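PDB 3B40: probable dipeptidase from Pseudomonas aeruginosa, which probably hydrolyses dipeptides as a metal-dependent dipeptidase of the membrane dipeptidase family (peptidase family M19), which has a TIM-barrel fold. Local coordinates for residues G58-A63 and S373-V378; L65-W70 and M135-A140; S174-P179 and A300-D305; A198-N203 and L225-I230; R272-P277 and E328-A333. The protein carries 11 engineered substitutions. All coordinates share one frame; numbering follows the deposited sequence.

Interaction 1: G58-A63 and S373-V378; sequences GRLSGA and SEIRNV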
# COMPACT_ATOMS: atom_id res chain seq x y z
N GLY A 58 2.17 4.04 20.19
CA GLY A 58 2.46 5.06 19.21
C GLY A 58 1.35 6.07 19.13
O GLY A 58 1.57 7.15 18.61
N ARG A 59 0.15 5.72 19.61
CA ARG A 59 -1.04 6.58 19.43
C ARG A 59 -1.56 6.60 17.98
O ARG A 59 -2.12 7.60 17.55
CB ARG A 59 -0.80 8.04 19.90
CG ARG A 59 -0.26 8.22 21.33
CD ARG A 59 -1.20 7.63 22.38
NE ARG A 59 -2.57 8.15 22.30
CZ ARG A 59 -3.06 9.16 23.04
NH1 ARG A 59 -4.32 9.52 22.88
NH2 ARG A 59 -2.32 9.79 23.97
N LEU A 60 -1.35 5.52 17.23
CA LEU A 60 -1.96 5.36 15.90
C LEU A 60 -3.45 5.20 16.08
O LEU A 60 -3.86 4.28 16.78
CB LEU A 60 -1.42 4.10 15.22
CG LEU A 60 -1.89 3.91 13.76
CD1 LEU A 60 -1.54 5.10 12.86
CD2 LEU A 60 -1.36 2.61 13.16
N SER A 61 -4.24 6.07 15.47
CA SER A 61 -5.70 6.02 15.63
C SER A 61 -6.34 4.90 14.81
O SER A 61 -7.36 4.33 15.21
CB SER A 61 -6.35 7.35 15.25
OG SER A 61 -5.65 8.43 15.87
N GLY A 62 -5.77 4.64 13.64
CA GLY A 62 -6.37 3.62 12.78
C GLY A 62 -5.56 3.37 11.53
O GLY A 62 -4.51 3.99 11.34
N ALA A 63 -6.02 2.44 10.70
CA ALA A 63 -5.27 2.02 9.51
C ALA A 63 -6.19 1.35 8.51
O ALA A 63 -7.22 0.78 8.90
CB ALA A 63 -4.17 1.04 9.89
N SER A 373 4.27 1.57 16.50
CA SER A 373 4.52 2.21 17.79
C SER A 373 5.46 3.40 17.60
O SER A 373 5.60 4.24 18.50
CB SER A 373 5.10 1.20 18.80
OG SER A 373 6.49 1.04 18.62
N GLU A 374 6.09 3.47 16.42
CA GLU A 374 7.14 4.49 16.11
C GLU A 374 6.68 5.66 15.20
O GLU A 374 7.49 6.50 14.73
CB GLU A 374 8.39 3.79 15.56
CG GLU A 374 9.17 3.02 16.63
CD GLU A 374 10.53 2.48 16.18
OE1 GLU A 374 10.86 2.48 14.97
OE2 GLU A 374 11.30 2.05 17.07
N ILE A 375 5.37 5.77 14.98
CA ILE A 375 4.85 6.87 14.12
C ILE A 375 5.28 8.28 14.52
O ILE A 375 5.45 9.15 13.66
CB ILE A 375 3.29 6.82 13.98
CG1 ILE A 375 2.59 7.09 15.32
CG2 ILE A 375 2.87 5.45 13.39
CD1 ILE A 375 1.12 7.62 15.16
N ARG A 376 5.48 8.52 15.82
CA ARG A 376 5.84 9.86 16.27
C ARG A 376 7.24 10.25 15.83
O ARG A 376 7.57 11.43 15.79
CB ARG A 376 5.64 10.00 17.79
CG ARG A 376 4.19 9.67 18.19
CD ARG A 376 3.93 9.66 19.68
NE ARG A 376 4.75 8.64 20.32
CZ ARG A 376 4.62 8.24 21.57
NH1 ARG A 376 3.67 8.76 22.35
NH2 ARG A 376 5.44 7.32 22.03
N ASN A 377 8.08 9.25 15.54
CA ASN A 377 9.38 9.45 14.91
C ASN A 377 9.25 10.12 13.54
O ASN A 377 10.09 10.95 13.18
CB ASN A 377 10.10 8.11 14.74
CG ASN A 377 10.66 7.58 16.05
OD1 ASN A 377 10.52 8.22 17.11
ND2 ASN A 377 11.32 6.41 15.99
N VAL A 378 8.20 9.77 12.78
CA VAL A 378 7.93 10.38 11.47
C VAL A 378 7.56 11.82 11.74
O VAL A 378 8.10 12.75 11.10
CB VAL A 378 6.73 9.67 10.70
CG1 VAL A 378 6.47 10.34 9.36
CG2 VAL A 378 7.02 8.17 10.48
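Aliphatic carbons crowd against Gly58 O: Ile375 CG1 lies 3.4 Å from Gly58 O, Ile375 CD1 3.5 Å and Arg376 CD 3.6 Å. No hydrogen-bond partner meets this buried oxygen anywhere in the model. It belongs to the end of helix 52-58, closed by a Schellman motif in which Arg59, at a positive phi of 72°, turns the chain toward barrel strand 62-68. Glycine suits position 58 because, without a side chain, its backbone can press directly on the loop before helix 375-385; Gly58 CA comes 3.3 Å from Ser373 O. Ile375 meets the turn with its longer branch. CG1 stands between its own backbone N and carbonyl carbon (chi1 66°), and CD1 reaches past the carbonyl to lie 3.8 Å from Leu60 N and 4.3 Å from Leu60 CD1. On its other sides Ile375 packs against His19 and Trp396, as befits a branched apolar residue in the interior. Arg376 lies partly at the surface, its CG and CD beside the Gly58 carbonyl oxygen while one face of its guanidinium is turned over Gly58 CA. The two guanidinium planes, those of Arg59 and Arg376, are turned 63° apart, and their charged atoms are not in contact. Where the two arginines come nearest, a methylene, Arg59 CG, lies obliquely to the guanidinium nitrogen Arg376 NH1, 4.1 Å away.

Interaction 2: L65-W70 and M135-A140; sequences LAIFGW and MSMLNA
Ile67 is tied to the neighbouring strand through both its backbone N and its carbonyl O: Ile67 N donates to Ser136 O at 2.7 Å, and Leu138 N to Ile67 O at 3.1 Å. With the nearly straight bond from Ser136 N to Leu65 O (3.0 Å, 174°), these join parallel strands 62-68 and 131-138 in the sheet of a TIM-barrel-type fold. On one face Ile67 CG1 lies 3.9 Å from Met135 CG, a branched isoleucine crossed by a flexible, unbranched methionine in the layer under helix 87-108, where Ile67 touches Leu102. The other face carries Ala66, whose small side chain lets Ser136 OG come 3.1 Å from Ala66 CA, and Phe68, whose CD1 lies 4.2 Å from Leu138 CB. Arg28 of strand 25-29 packs on Ala66 and Leu138, and the Tyr165 ring meets that of Phe68 edge-to-face.

Beyond the strands the chains stay joined by an amide. With CG anti to the backbone N (chi1 -161°), Asn139 sends ND2 across to Gly69 O, 2.8 Å away in the carbonyl plane and on a lone pair. At the other end of the same amide, Asn139 OD1 takes weak hydrogen bonds from Tyr141 N and Asn169 ND2, which help fix its rotation.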
# COMPACT_ATOMS: atom_id res chain seq x y z
N LEU A 65 -6.78 -1.73 6.41
CA LEU A 65 -6.38 -3.13 6.32
C LEU A 65 -7.15 -3.80 5.19
O LEU A 65 -8.39 -3.85 5.19
CB LEU A 65 -6.67 -3.86 7.63
CG LEU A 65 -6.14 -3.11 8.88
CD1 LEU A 65 -6.56 -3.87 10.13
CD2 LEU A 65 -4.63 -2.96 8.87
N ALA A 66 -6.40 -4.36 4.26
CA ALA A 66 -6.95 -4.77 2.99
C ALA A 66 -7.40 -6.23 3.01
O ALA A 66 -6.68 -7.11 3.48
CB ALA A 66 -5.92 -4.56 1.89
N ILE A 67 -8.59 -6.44 2.45
CA ILE A 67 -9.04 -7.72 1.97
C ILE A 67 -8.24 -7.99 0.70
O ILE A 67 -8.44 -7.33 -0.34
CB ILE A 67 -10.55 -7.68 1.60
CG1 ILE A 67 -11.43 -7.24 2.79
CG2 ILE A 67 -10.99 -9.00 0.95
CD1 ILE A 67 -11.28 -7.98 4.14
N PHE A 68 -7.32 -8.95 0.79
CA PHE A 68 -6.35 -9.19 -0.28
C PHE A 68 -6.30 -10.67 -0.62
O PHE A 68 -6.34 -11.53 0.29
CB PHE A 68 -4.96 -8.73 0.19
CG PHE A 68 -3.84 -9.00 -0.79
CD1 PHE A 68 -3.58 -8.10 -1.82
CD2 PHE A 68 -3.01 -10.13 -0.66
CE1 PHE A 68 -2.54 -8.34 -2.74
CE2 PHE A 68 -1.97 -10.37 -1.58
CZ PHE A 68 -1.75 -9.47 -2.62
N GLY A 69 -6.25 -10.98 -1.91
CA GLY A 69 -5.81 -12.29 -2.39
C GLY A 69 -5.02 -12.10 -3.68
O GLY A 69 -5.18 -11.08 -4.36
N TRP A 70 -4.17 -13.07 -4.01
CA TRP A 70 -3.42 -13.07 -5.27
C TRP A 70 -2.97 -14.49 -5.61
O TRP A 70 -3.21 -15.40 -4.80
CB TRP A 70 -2.24 -12.08 -5.16
CG TRP A 70 -1.04 -12.64 -4.52
CD1 TRP A 70 -0.98 -13.37 -3.37
CD2 TRP A 70 0.29 -12.49 -4.98
NE1 TRP A 70 0.33 -13.69 -3.08
CE2 TRP A 70 1.13 -13.16 -4.06
CE3 TRP A 70 0.87 -11.84 -6.09
CZ2 TRP A 70 2.53 -13.22 -4.22
CZ3 TRP A 70 2.26 -11.90 -6.25
CH2 TRP A 70 3.07 -12.57 -5.31
N MET A 135 -11.64 -0.83 6.21
CA MET A 135 -11.58 -2.10 5.51
C MET A 135 -11.34 -1.73 4.07
O MET A 135 -12.18 -1.07 3.45
CB MET A 135 -12.90 -2.86 5.58
CG MET A 135 -12.84 -4.25 4.89
SD MET A 135 -14.34 -5.31 5.12
CE MET A 135 -14.24 -5.57 6.90
N SER A 136 -10.20 -2.15 3.53
CA SER A 136 -9.91 -1.86 2.12
C SER A 136 -9.85 -3.20 1.40
O SER A 136 -10.08 -4.24 2.01
CB SER A 136 -8.61 -1.07 1.99
OG SER A 136 -7.54 -1.71 2.67
N MET A 137 -9.59 -3.16 0.10
CA MET A 137 -9.49 -4.35 -0.73
C MET A 137 -8.44 -3.98 -1.76
O MET A 137 -8.47 -2.86 -2.29
CB MET A 137 -10.86 -4.65 -1.39
CG MET A 137 -10.91 -5.90 -2.26
SD MET A 137 -12.53 -6.71 -2.45
CE MET A 137 -13.30 -5.61 -3.57
N LEU A 138 -7.50 -4.87 -2.02
CA LEU A 138 -6.50 -4.61 -3.04
C LEU A 138 -6.40 -5.84 -3.91
O LEU A 138 -6.30 -6.95 -3.39
CB LEU A 138 -5.14 -4.23 -2.41
CG LEU A 138 -3.95 -3.83 -3.30
CD1 LEU A 138 -4.18 -2.49 -3.98
CD2 LEU A 138 -2.66 -3.75 -2.46
N ASN A 139 -6.49 -5.62 -5.22
CA ASN A 139 -6.31 -6.65 -6.28
C ASN A 139 -7.64 -7.21 -6.82
O ASN A 139 -8.39 -7.88 -6.10
CB ASN A 139 -5.44 -7.79 -5.79
CG ASN A 139 -4.84 -8.61 -6.93
OD1 ASN A 139 -4.89 -8.22 -8.10
ND2 ASN A 139 -4.22 -9.72 -6.58
N ALA A 140 -7.92 -6.94 -8.09
CA ALA A 140 -9.15 -7.47 -8.72
C ALA A 140 -9.06 -8.96 -9.10
O ALA A 140 -10.08 -9.57 -9.43
CB ALA A 140 -9.50 -6.64 -9.96
O HOH W 1 -8.39 -8.66 -3.25

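Interaction 3: S174-P179 and A300-D305; sequences SSRPLP and ALMPGD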
# COMPACT_ATOMS: atom_id res chain seq x y z
N SER A 174 -0.83 -4.11 -14.42
CA SER A 174 -0.06 -3.72 -13.26
C SER A 174 1.17 -2.90 -13.70
O SER A 174 1.61 -3.00 -14.84
CB SER A 174 0.36 -4.97 -12.48
OG SER A 174 1.29 -4.65 -11.44
N SER A 175 1.71 -2.09 -12.81
CA SER A 175 3.00 -1.46 -13.06
C SER A 175 4.13 -2.50 -12.97
O SER A 175 5.26 -2.25 -13.42
CB SER A 175 3.23 -0.31 -12.09
OG SER A 175 3.32 -0.74 -10.72
N ARG A 176 3.83 -3.66 -12.39
CA ARG A 176 4.83 -4.72 -12.20
C ARG A 176 4.31 -6.03 -12.74
O ARG A 176 3.90 -6.90 -11.95
CB ARG A 176 5.19 -4.85 -10.72
CG ARG A 176 6.09 -3.71 -10.22
CD ARG A 176 6.49 -3.95 -8.77
NE ARG A 176 5.37 -3.76 -7.85
CZ ARG A 176 5.46 -3.84 -6.52
NH1 ARG A 176 4.37 -3.64 -5.77
NH2 ARG A 176 6.63 -4.13 -5.95
N PRO A 177 4.29 -6.16 -14.08
CA PRO A 177 3.92 -7.44 -14.68
C PRO A 177 4.93 -8.52 -14.24
O PRO A 177 6.15 -8.25 -14.16
CB PRO A 177 4.00 -7.19 -16.22
CG PRO A 177 4.67 -5.88 -16.42
CD PRO A 177 4.67 -5.13 -15.08
N LEU A 178 4.42 -9.69 -13.89
CA LEU A 178 5.32 -10.78 -13.52
C LEU A 178 5.53 -11.82 -14.61
O LEU A 178 4.56 -12.48 -15.04
CB LEU A 178 4.80 -11.54 -12.32
CG LEU A 178 4.88 -10.95 -10.93
CD1 LEU A 178 4.66 -12.12 -9.95
CD2 LEU A 178 6.23 -10.25 -10.72
N PRO A 179 6.80 -12.05 -14.99
CA PRO A 179 7.11 -13.05 -16.00
C PRO A 179 6.78 -14.47 -15.53
O PRO A 179 6.47 -15.33 -16.35
CB PRO A 179 8.60 -12.87 -16.23
CG PRO A 179 9.12 -12.28 -14.98
CD PRO A 179 8.01 -11.39 -14.47
N ALA A 300 15.71 -5.22 -10.73
CA ALA A 300 16.59 -5.38 -9.58
C ALA A 300 15.74 -5.71 -8.37
O ALA A 300 16.16 -6.47 -7.50
CB ALA A 300 17.38 -4.10 -9.31
N LEU A 301 14.54 -5.11 -8.31
CA LEU A 301 13.70 -5.19 -7.10
C LEU A 301 12.75 -6.36 -7.14
O LEU A 301 12.09 -6.67 -6.15
CB LEU A 301 12.93 -3.87 -6.90
CG LEU A 301 13.76 -2.59 -6.75
CD1 LEU A 301 12.85 -1.36 -6.67
CD2 LEU A 301 14.66 -2.65 -5.52
N MET A 302 12.67 -7.02 -8.29
CA MET A 302 11.80 -8.17 -8.45
C MET A 302 12.30 -8.95 -9.66
O MET A 302 12.96 -8.38 -10.53
CB MET A 302 10.37 -7.68 -8.68
CG MET A 302 10.20 -7.01 -10.05
SD MET A 302 8.53 -7.09 -10.69
CE MET A 302 8.73 -6.08 -12.18
N PRO A 303 12.06 -10.27 -9.70
CA PRO A 303 12.38 -11.04 -10.90
C PRO A 303 11.47 -10.69 -12.09
O PRO A 303 10.51 -11.40 -12.35
CB PRO A 303 12.16 -12.49 -10.46
CG PRO A 303 11.25 -12.39 -9.28
CD PRO A 303 11.61 -11.14 -8.59
N GLY A 304 11.81 -9.62 -12.80
CA GLY A 304 10.90 -9.04 -13.82
C GLY A 304 11.25 -9.31 -15.28
O GLY A 304 10.47 -9.02 -16.19
N ASP A 305 12.42 -9.87 -15.52
CA ASP A 305 12.87 -10.12 -16.91
C ASP A 305 11.89 -11.00 -17.65
O ASP A 305 11.51 -12.07 -17.15
CB ASP A 305 14.25 -10.76 -16.94
CG ASP A 305 15.30 -9.89 -16.30
OD1 ASP A 305 16.13 -9.34 -17.05
OD2 ASP A 305 15.30 -9.75 -15.05
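Met302 reaches out from its own loop like a straight finger and sets its thioether across the side chains of Arg176 and Leu178. Its first torsion places CG between the backbone N and the carbonyl carbon (chi1 69°), and the chain then runs extended to the methyl group. Both neighbours are met at a slant: Leu178 CD2 lies 3.9 Å from Met302 SD on one flank, and Arg176 CB 4.0 Å from the same sulfur on another. The methyl carbon passes on to the backbone, with Met302 CE 3.9 Å from Pro177 O. A long, unbranched and polarisable residue suits this place, since it can touch three successive residues of a loop with no regular secondary structure.

Farther along, the roles change and a rigid ring faces backbone carbonyls. Pro179 turns the edge formed by CB, CG and CD toward residues 303-305, with Pro179 CG 3.1 Å from Pro303 O and Pro179 CB 3.2 Å from Asp305 O. The carbonyl of Pro303 is presented by an inverse gamma turn centred on that residue. Prolines at 177, 179 and 303 stiffen these loops, and no hydrogen bond links the two segments.

The charged ends of Arg176 and Asp305 are held by residues outside the two loops: Arg176 NH1 bonds to Gln213 OE1, and Asp305 forms a salt bridge with Arg286. The contact joins two loops of the TIM-barrel-type fold, one following barrel strand 160-162, the other between helices 276-288 and 313-328. The latter helix backs it, Tyr324 touching Met302 and Pro303 while Phe316 and Tyr319 pack on Pro303.

Interaction 4: A198-N203 and L225-I230; sequences AVERLN and LSRAPI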
# COMPACT_ATOMS: atom_id res chain seq x y z
N ALA A 198 -15.96 -1.15 -13.86
CA ALA A 198 -15.66 -1.15 -12.41
C ALA A 198 -15.50 0.28 -11.85
O ALA A 198 -15.91 0.56 -10.74
CB ALA A 198 -14.43 -2.00 -12.11
N VAL A 199 -14.92 1.18 -12.63
CA VAL A 199 -14.74 2.55 -12.18
C VAL A 199 -16.09 3.27 -11.92
O VAL A 199 -16.28 3.94 -10.89
CB VAL A 199 -13.93 3.39 -13.19
CG1 VAL A 199 -13.96 4.88 -12.79
CG2 VAL A 199 -12.46 2.85 -13.31
N GLU A 200 -16.99 3.15 -12.89
CA GLU A 200 -18.37 3.63 -12.72
C GLU A 200 -19.05 2.98 -11.50
O GLU A 200 -19.69 3.66 -10.68
CB GLU A 200 -19.18 3.41 -14.01
CG GLU A 200 -20.66 3.96 -13.96
CD GLU A 200 -20.77 5.47 -13.78
OE1 GLU A 200 -21.84 5.94 -13.32
OE2 GLU A 200 -19.84 6.21 -14.14
N ARG A 201 -18.92 1.66 -11.36
CA ARG A 201 -19.56 0.95 -10.24
C ARG A 201 -19.03 1.41 -8.89
O ARG A 201 -19.81 1.60 -7.97
CB ARG A 201 -19.44 -0.58 -10.38
CG ARG A 201 -20.17 -1.41 -9.29
CD ARG A 201 -21.67 -1.17 -9.23
NE ARG A 201 -22.31 -1.37 -10.53
CZ ARG A 201 -22.63 -2.55 -11.03
NH1 ARG A 201 -22.39 -3.68 -10.34
NH2 ARG A 201 -23.19 -2.60 -12.25
N LEU A 202 -17.72 1.63 -8.80
CA LEU A 202 -17.09 2.11 -7.55
C LEU A 202 -17.54 3.53 -7.21
O LEU A 202 -17.79 3.87 -6.03
CB LEU A 202 -15.55 2.06 -7.69
CG LEU A 202 -15.05 0.60 -7.68
CD1 LEU A 202 -13.60 0.47 -8.09
CD2 LEU A 202 -15.28 -0.11 -6.33
N ASN A 203 -17.61 4.38 -8.24
CA ASN A 203 -18.13 5.74 -8.04
C ASN A 203 -19.55 5.67 -7.45
O ASN A 203 -19.84 6.38 -6.46
CB ASN A 203 -18.18 6.53 -9.36
CG ASN A 203 -16.84 7.11 -9.79
OD1 ASN A 203 -16.76 7.64 -10.90
ND2 ASN A 203 -15.78 7.02 -8.96
N LEU A 225 -12.08 8.62 -16.09
CA LEU A 225 -13.37 8.01 -15.91
C LEU A 225 -14.00 8.29 -14.54
O LEU A 225 -15.23 8.23 -14.42
CB LEU A 225 -13.26 6.50 -16.15
CG LEU A 225 -13.01 6.06 -17.59
CD1 LEU A 225 -12.76 4.55 -17.62
CD2 LEU A 225 -14.18 6.42 -18.47
N SER A 226 -13.19 8.60 -13.52
CA SER A 226 -13.75 8.80 -12.16
C SER A 226 -14.44 10.16 -11.94
O SER A 226 -13.88 11.19 -12.26
CB SER A 226 -12.68 8.59 -11.10
OG SER A 226 -13.24 8.72 -9.79
N ARG A 227 -15.65 10.16 -11.39
CA ARG A 227 -16.27 11.44 -11.00
C ARG A 227 -15.93 11.86 -9.55
O ARG A 227 -16.42 12.90 -9.06
CB ARG A 227 -17.78 11.40 -11.21
CG ARG A 227 -18.51 10.45 -10.29
CD ARG A 227 -20.04 10.54 -10.48
NE ARG A 227 -20.75 9.70 -9.50
CZ ARG A 227 -21.28 8.51 -9.79
NH1 ARG A 227 -21.21 8.03 -11.02
NH2 ARG A 227 -21.92 7.82 -8.84
N ALA A 228 -15.09 11.08 -8.88
CA ALA A 228 -14.82 11.23 -7.45
C ALA A 228 -13.32 11.21 -7.18
O ALA A 228 -12.58 10.66 -8.02
CB ALA A 228 -15.51 10.11 -6.66
N PRO A 229 -12.86 11.83 -6.06
CA PRO A 229 -11.44 11.75 -5.67
C PRO A 229 -10.86 10.34 -5.72
O PRO A 229 -11.54 9.36 -5.39
CB PRO A 229 -11.42 12.31 -4.24
CG PRO A 229 -12.60 13.37 -4.30
CD PRO A 229 -13.64 12.68 -5.13
N ILE A 230 -9.63 10.26 -6.21
CA ILE A 230 -8.90 9.00 -6.23
C ILE A 230 -7.68 9.12 -5.32
O ILE A 230 -7.24 10.24 -4.99
CB ILE A 230 -8.54 8.53 -7.68
CG1 ILE A 230 -7.54 9.45 -8.37
CG2 ILE A 230 -9.88 8.39 -8.57
CD1 ILE A 230 -6.97 8.86 -9.71
O HOH W 2 -18.89 8.03 -12.68
O HOH W 3 -17.21 6.29 -15.40
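Arg227 CG sits between its backbone N and carbonyl carbon (chi1 68°), and from there the chain runs extended to NE, carrying the guanidinium back over Asn203. The asparagine holds its own CG beside its backbone N (chi1 -80°), so that its amide faces the loop while CB lies over the centre of one guanidinium face, 3.7 Å from Arg227 CZ. Asn203 then bonds with both ends of the amide. Arg227 N donates almost straight to Asn203 OD1 at 2.8 Å, coming from above the carbonyl plane, and Asn203 ND2 gives a bond in its amide plane to Ser226 OG at 3.2 Å. Ser226 OG donates a hydrogen bond to Ala228 O at 2.7 Å, so the small hydroxyl serves as both acceptor and donor where the loop turns.

Toward solvent the contact is ionic and hydrated. Glu200 OE1 approaches the guanidinium at its edge, in a salt bridge whose hydrogen bond from Arg227 NH1 is weak at 3.2 Å; the stronger partner of Arg227 is Asp204, in a salt bridge through NH2. One water joins Glu200 OE2 to Asn203 OD1, and another joins Glu200 OE2 to Leu225 O. Inward, Val199 CG1 packs 3.8 Å from Leu225 CB. Thus helix 193-205 is fastened to the loop between helix 216-225 and strand 230-235, on the outside of the barrel, and Ile209 of the intervening strand 208-210 touches Val199, Asn203 and Ser226.

Interaction 5: R272-P277 and E328-A333; sequences RPLSKP and EEEPKA
Direct hydrogen bonds centre on the carboxylate of Glu330, which takes Ser275 OG on the syn lone pair of OE1 at 2.7 Å and Ser275 N on the syn side of OE2 at 2.9 Å, tilted 32° out of the carboxylate plane. A chi1 of 175° swings CG away from the backbone N, and a bend at chi2 brings the carboxylate to this serine, which sits at the N-cap position of helix 276-288, though its hydroxyl turns to the glutamate and makes no capping bond. Thr278 OG1 is a further partner of Glu330 OE1, and Arg272 forms a salt bridge with Glu337 in helix 335-349.

Waters form the second group. One links Glu330 OE2 (2.8 Å) with Pro331 O and, in the plane of the guanidinium, with Arg272 NH1 (2.9 Å), bridging two opposite charges that do not touch. Another runs from Arg272 O to Glu330 OE2.

Packing makes up the rest. One face of the Arg272 guanidinium lies over Ala333 CA, 3.9 Å from Arg272 CZ, a close approach of backbone to the flat group, which the small alanine permits. Leu274 CD2 rests 3.9 Å from Glu330 CG.

A carboxylate so gripped, with water leading to an arginine, would probably be stabilised in its charged form.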
# COMPACT_ATOMS: atom_id res chain seq x y z
N ARG A 272 15.14 4.99 -1.61
CA ARG A 272 16.57 5.08 -1.90
C ARG A 272 16.97 4.08 -3.00
O ARG A 272 16.69 2.89 -2.85
CB ARG A 272 17.36 4.75 -0.63
CG ARG A 272 18.86 4.82 -0.83
CD ARG A 272 19.61 4.29 0.39
NE ARG A 272 19.57 5.24 1.48
CZ ARG A 272 20.09 5.00 2.68
NH1 ARG A 272 20.68 3.84 2.91
NH2 ARG A 272 20.01 5.92 3.66
N PRO A 273 17.63 4.56 -4.08
CA PRO A 273 18.16 3.67 -5.13
C PRO A 273 19.17 2.67 -4.55
O PRO A 273 19.93 3.02 -3.66
CB PRO A 273 18.87 4.63 -6.11
CG PRO A 273 18.42 6.01 -5.76
CD PRO A 273 17.88 5.99 -4.36
N LEU A 274 19.18 1.43 -5.04
CA LEU A 274 20.08 0.40 -4.52
C LEU A 274 21.54 0.84 -4.63
O LEU A 274 21.96 1.38 -5.67
CB LEU A 274 19.88 -0.92 -5.26
CG LEU A 274 18.51 -1.61 -5.15
CD1 LEU A 274 18.45 -2.85 -6.04
CD2 LEU A 274 18.13 -1.99 -3.72
N SER A 275 22.28 0.65 -3.54
CA SER A 275 23.71 0.97 -3.49
C SER A 275 24.51 0.08 -4.43
O SER A 275 24.08 -1.03 -4.76
CB SER A 275 24.24 0.81 -2.06
OG SER A 275 24.14 -0.54 -1.64
N LYS A 276 25.67 0.57 -4.86
CA LYS A 276 26.52 -0.18 -5.81
C LYS A 276 26.89 -1.60 -5.36
O LYS A 276 26.83 -2.54 -6.18
CB LYS A 276 27.77 0.63 -6.22
CG LYS A 276 28.46 0.10 -7.47
CD LYS A 276 27.46 -0.06 -8.61
CE LYS A 276 28.13 0.04 -9.99
NZ LYS A 276 28.70 -1.24 -10.43
N PRO A 277 27.27 -1.79 -4.06
CA PRO A 277 27.55 -3.18 -3.63
C PRO A 277 26.41 -4.17 -3.86
O PRO A 277 26.65 -5.36 -4.11
CB PRO A 277 27.85 -3.04 -2.13
CG PRO A 277 28.38 -1.63 -2.00
CD PRO A 277 27.52 -0.83 -2.96
N GLU A 328 17.65 -8.19 0.84
CA GLU A 328 17.58 -8.16 2.30
C GLU A 328 18.84 -7.55 2.93
O GLU A 328 18.77 -7.01 4.03
CB GLU A 328 17.28 -9.55 2.89
CG GLU A 328 15.80 -9.75 3.28
CD GLU A 328 15.06 -10.83 2.47
OE1 GLU A 328 15.62 -11.95 2.31
OE2 GLU A 328 13.89 -10.58 2.02
N GLU A 329 19.96 -7.57 2.20
CA GLU A 329 21.24 -7.04 2.71
C GLU A 329 21.45 -5.55 2.42
O GLU A 329 22.40 -4.94 2.93
CB GLU A 329 22.43 -7.81 2.12
CG GLU A 329 22.52 -9.29 2.45
CD GLU A 329 23.69 -9.97 1.71
OE1 GLU A 329 24.86 -9.70 2.09
OE2 GLU A 329 23.46 -10.78 0.77
N GLU A 330 20.62 -4.98 1.55
CA GLU A 330 20.72 -3.55 1.25
C GLU A 330 20.48 -2.79 2.55
O GLU A 330 19.44 -3.00 3.20
CB GLU A 330 19.67 -3.14 0.20
CG GLU A 330 19.61 -1.62 -0.09
CD GLU A 330 20.84 -1.04 -0.76
OE1 GLU A 330 21.88 -1.72 -0.89
OE2 GLU A 330 20.78 0.15 -1.15
N PRO A 331 21.45 -1.95 2.98
CA PRO A 331 21.16 -1.06 4.12
C PRO A 331 19.83 -0.30 3.92
O PRO A 331 19.62 0.27 2.86
CB PRO A 331 22.35 -0.08 4.11
CG PRO A 331 23.51 -0.96 3.57
CD PRO A 331 22.83 -1.80 2.49
N LYS A 332 18.95 -0.29 4.93
CA LYS A 332 17.62 0.35 4.82
C LYS A 332 17.65 1.88 4.76
O LYS A 332 18.29 2.53 5.60
CB LYS A 332 16.75 0.01 6.03
CG LYS A 332 15.73 -1.12 5.91
CD LYS A 332 15.03 -1.26 7.27
CE LYS A 332 14.07 -2.45 7.35
NZ LYS A 332 14.24 -3.42 6.23
N ALA A 333 16.87 2.43 3.81
CA ALA A 333 16.49 3.85 3.80
C ALA A 333 15.92 4.25 5.15
O ALA A 333 15.41 3.40 5.89
CB ALA A 333 15.43 4.14 2.67
O HOH W 4 17.80 1.21 -0.97
O HOH W 5 18.97 4.98 6.43
O HOH W 6 21.47 1.73 1.01

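Overall arrangement
Interaction 2 lies deepest, where regular backbone bonds join two parallel barrel strands; interaction 1, partly buried, uses the same strand 62-68 but at its approach, trading hydrogen bonds for packing against helix 375-385. Interaction 3 is also buried yet has no strand in it, relying on methionine and proline between loops. Interactions 4 and 5 are only partly buried and lie on opposite sides of the chain's centre, about 38 Å apart between centres; a salt bridge crosses interaction 4, while interaction 5 relies on a serine-carboxylate pair and water. Interactions 3 and 5 touch through Leu274 CD1, 3.7 Å from Ala300 CB. Chemistry thus shifts from strand pairing and apolar packing in the buried contacts to polar, hydrated links in interactions 4 and 5.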